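Local structure of ThreeFoil (Artificial gene, 3PG0) at residues A33-K38 and L134-A139. The protein is a designed three-fold symmetric beta-trefoil with a ricin-type lectin fold that binds sodium and probably sugars. Numbering follows the deposited sequence. Where two conformers were deposited one is given.
Sequences ARHSGK and LDVENA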
ATOM      1  N   ALA A  33       3.363   0.205   8.735  1.00 10.33           N
ATOM      2  CA  ALA A  33       3.316   1.653   8.944  1.00  7.92           C
ATOM      3  C   ALA A  33       4.143   2.045  10.159  1.00 11.72           C
ATOM      4  O   ALA A  33       4.098   1.386  11.209  1.00 11.67           O
ATOM      5  CB  ALA A  33       1.878   2.130   9.095  1.00 11.39           C
ATOM      6  N   ARG A  34       4.891   3.133  10.019  1.00 10.72           N
ATOM      7  CA  ARG A  34       5.823   3.545  11.066  1.00  9.62           C
ATOM      8  C   ARG A  34       5.110   3.919  12.355  1.00 13.86           C
ATOM      9  O   ARG A  34       5.583   3.602  13.450  1.00 14.96           O
ATOM     10  CB  ARG A  34       6.668   4.715  10.572  1.00 11.04           C
ATOM     11  CG  ARG A  34       7.699   5.188  11.571  1.00 13.86           C
ATOM     12  CD  ARG A  34       8.635   6.227  10.972  1.00 12.22           C
ATOM     13  NE  ARG A  34       9.663   6.596  11.948  1.00 20.67           N
ATOM     14  CZ  ARG A  34      10.696   7.395  11.692  1.00 26.52           C
ATOM     15  NH1 ARG A  34      10.853   7.919  10.486  1.00 20.63           N
ATOM     16  NH2 ARG A  34      11.582   7.666  12.645  1.00 28.04           N
ATOM     17  N   HIS A  35       3.973   4.595  12.232  1.00 11.09           N
ATOM     18  CA  HIS A  35       3.284   5.073  13.428  1.00  9.61           C
ATOM     19  C   HIS A  35       2.660   3.930  14.224  1.00 14.18           C
ATOM     20  O   HIS A  35       2.699   3.934  15.444  1.00 15.47           O
ATOM     21  CB  HIS A  35       2.227   6.135  13.068  1.00 12.74           C
ATOM     22  CG  HIS A  35       0.994   5.571  12.423  1.00 10.38           C
ATOM     23  ND1 HIS A  35       1.039   4.758  11.310  1.00  9.67           N
ATOM     24  CD2 HIS A  35      -0.315   5.692  12.750  1.00 10.34           C
ATOM     25  CE1 HIS A  35      -0.193   4.414  10.970  1.00  8.35           C
ATOM     26  NE2 HIS A  35      -1.032   4.971  11.829  1.00 10.74           N
ATOM     27  N   SER A  36       2.109   2.936  13.533  1.00 11.25           N
ATOM     28  CA  SER A  36       1.257   1.955  14.202  1.00 11.35           C
ATOM     29  C   SER A  36       1.924   0.603  14.360  1.00 10.50           C
ATOM     30  O   SER A  36       1.547  -0.182  15.241  1.00 14.70           O
ATOM     31  CB  SER A  36      -0.031   1.753  13.410  1.00 11.15           C
ATOM     32  OG  SER A  36       0.271   1.163  12.153  1.00 11.60           O
ATOM     33  N   GLY A  37       2.904   0.323  13.503  1.00 12.97           N
ATOM     34  CA  GLY A  37       3.553  -0.978  13.480  1.00 15.04           C
ATOM     35  C   GLY A  37       2.631  -2.057  12.924  1.00 14.57           C
ATOM     36  O   GLY A  37       2.921  -3.262  13.016  1.00 15.83           O
ATOM     37  N   LYS A  38       1.536  -1.619  12.310  0.68 13.06           N
ATOM     38  CA  LYS A  38       0.561  -2.528  11.722  0.68 10.65           C
ATOM     39  C   LYS A  38       0.693  -2.594  10.194  0.68  9.14           C
ATOM     40  O   LYS A  38       1.240  -1.682   9.565  0.68 10.95           O
ATOM     41  CB  LYS A  38      -0.852  -2.140  12.161  0.68 11.03           C
ATOM     42  CG  LYS A  38      -1.012  -2.231  13.694  0.68 13.68           C
ATOM     43  CD  LYS A  38      -2.425  -1.939  14.151  0.68 15.33           C
ATOM     44  CE  LYS A  38      -2.525  -2.067  15.664  0.68 16.28           C
ATOM     45  NZ  LYS A  38      -3.914  -1.863  16.139  0.68 17.58           N
ATOM     46  N   LEU A 134       0.959   6.664  -0.006  1.00  8.52           N
ATOM     47  CA  LEU A 134       0.212   5.676   0.757  1.00  7.85           C
ATOM     48  C   LEU A 134       0.166   6.136   2.212  1.00  8.70           C
ATOM     49  O   LEU A 134       1.207   6.439   2.815  1.00  8.31           O
ATOM     50  CB  LEU A 134       0.911   4.315   0.644  1.00  6.95           C
ATOM     51  CG  LEU A 134       0.121   3.062   1.013  1.00  8.92           C
ATOM     52  CD1 LEU A 134      -1.048   2.819   0.059  1.00  8.41           C
ATOM     53  CD2 LEU A 134       1.076   1.877   1.023  1.00  9.29           C
ATOM     54  N   ASP A 135      -1.037   6.160   2.776  1.00  8.16           N
ATOM     55  CA  ASP A 135      -1.306   6.901   4.015  1.00  7.79           C
ATOM     56  C   ASP A 135      -2.351   6.169   4.862  1.00  8.76           C
ATOM     57  O   ASP A 135      -3.383   5.747   4.345  1.00  7.90           O
ATOM     58  CB  ASP A 135      -1.786   8.303   3.586  1.00  6.81           C
ATOM     59  CG  ASP A 135      -2.126   9.227   4.737  1.00 11.53           C
ATOM     60  OD1 ASP A 135      -2.955   8.875   5.599  1.00 11.45           O
ATOM     61  OD2 ASP A 135      -1.590  10.352   4.723  1.00  9.95           O
ATOM     62  N   VAL A 136      -2.074   5.963   6.150  1.00  8.74           N
ATOM     63  CA  VAL A 136      -3.109   5.432   7.041  1.00  6.74           C
ATOM     64  C   VAL A 136      -3.930   6.601   7.578  1.00  6.76           C
ATOM     65  O   VAL A 136      -3.393   7.493   8.261  1.00  8.25           O
ATOM     66  CB  VAL A 136      -2.531   4.659   8.223  1.00  6.72           C
ATOM     67  CG1 VAL A 136      -3.672   4.142   9.073  1.00  8.12           C
ATOM     68  CG2 VAL A 136      -1.684   3.500   7.706  1.00  9.15           C
ATOM     69  N   GLU A 137      -5.218   6.603   7.241  1.00  8.06           N
ATOM     70  CA  GLU A 137      -6.107   7.736   7.509  1.00  8.99           C
ATOM     71  C   GLU A 137      -6.051   8.281   8.937  1.00 11.18           C
ATOM     72  O   GLU A 137      -6.253   7.550   9.913  1.00 10.27           O
ATOM     73  CB  GLU A 137      -7.544   7.374   7.152  1.00 10.79           C
ATOM     74  CG  GLU A 137      -8.507   8.514   7.426  1.00 12.02           C
ATOM     75  CD  GLU A 137      -9.945   8.213   7.022  1.00 14.97           C
ATOM     76  OE1 GLU A 137     -10.316   7.026   6.869  1.00 13.80           O
ATOM     77  OE2 GLU A 137     -10.710   9.180   6.854  1.00 14.02           O
ATOM     78  N   ASN A 138      -5.804   9.583   9.034  1.00  8.60           N
ATOM     79  CA  ASN A 138      -5.767  10.308  10.307  1.00 10.71           C
ATOM     80  C   ASN A 138      -4.741   9.785  11.319  1.00  9.78           C
ATOM     81  O   ASN A 138      -4.822  10.098  12.507  1.00 10.15           O
ATOM     82  CB  ASN A 138      -7.179  10.388  10.933  1.00  9.86           C
ATOM     83  CG  ASN A 138      -8.160  11.180  10.066  1.00  7.91           C
ATOM     84  OD1 ASN A 138      -7.748  11.978   9.215  1.00 14.35           O
ATOM     85  ND2 ASN A 138      -9.456  10.979  10.292  1.00 13.50           N
ATOM     86  N   ALA A 139      -3.770   9.006  10.839  1.00 10.24           N
ATOM     87  CA  ALA A 139      -2.771   8.383  11.708  1.00  6.88           C
ATOM     88  C   ALA A 139      -3.411   7.550  12.813  1.00 12.92           C
ATOM     89  O   ALA A 139      -2.879   7.456  13.921  1.00 10.97           O
ATOM     90  CB  ALA A 139      -1.817   9.440  12.303  1.00  8.85           C
TER
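His35 lays the outer CE1-NE2-CD2 edge of its imidazole ring against 134-139, meeting Val136 through CE1 and the backbone carbonyl of Ala139 through CD2. Its CE1 comes within 3.6 Å of Val136 CB, and Val136 CG1 and CG2 also lie close to the ring. The two side chains meet at an oblique angle. On the other side of NE2, His35 CD2 sits 3.3 Å from Ala139 O, and this oxygen meets the ring at its rim, close to the ring plane. Ala139 CB adds a looser contact with CD2. With chi1 at 74°, CG is tucked between N and C of the His35 backbone, and the ring edge faces 134-139. Its NE2 is hydrogen-bonded to Ser140 O, just beyond 134-139. Ser36 CB packs over the centre of one ring face, 3.6 Å above the plane. Ser36 OG in turn accepts a bond from Lys38 N at 3.1 Å, which closes an ST turn. Deeper in, Ala33 CB meets Val136 CG2 at 4.1 Å. Gln55 and Trp160 also pack on both Ala33 and Val136.

The contact joins the loop between strands 28-33 and 39-42 to the end of strand 133-136 and the turn after it, two parts of the beta-trefoil far apart in sequence. Between the two segments the contact is mainly van der Waals. With Ser140 O as acceptor, NE2 must be the donor, and this bond probably helps orient the ring toward Val136 and Ala139.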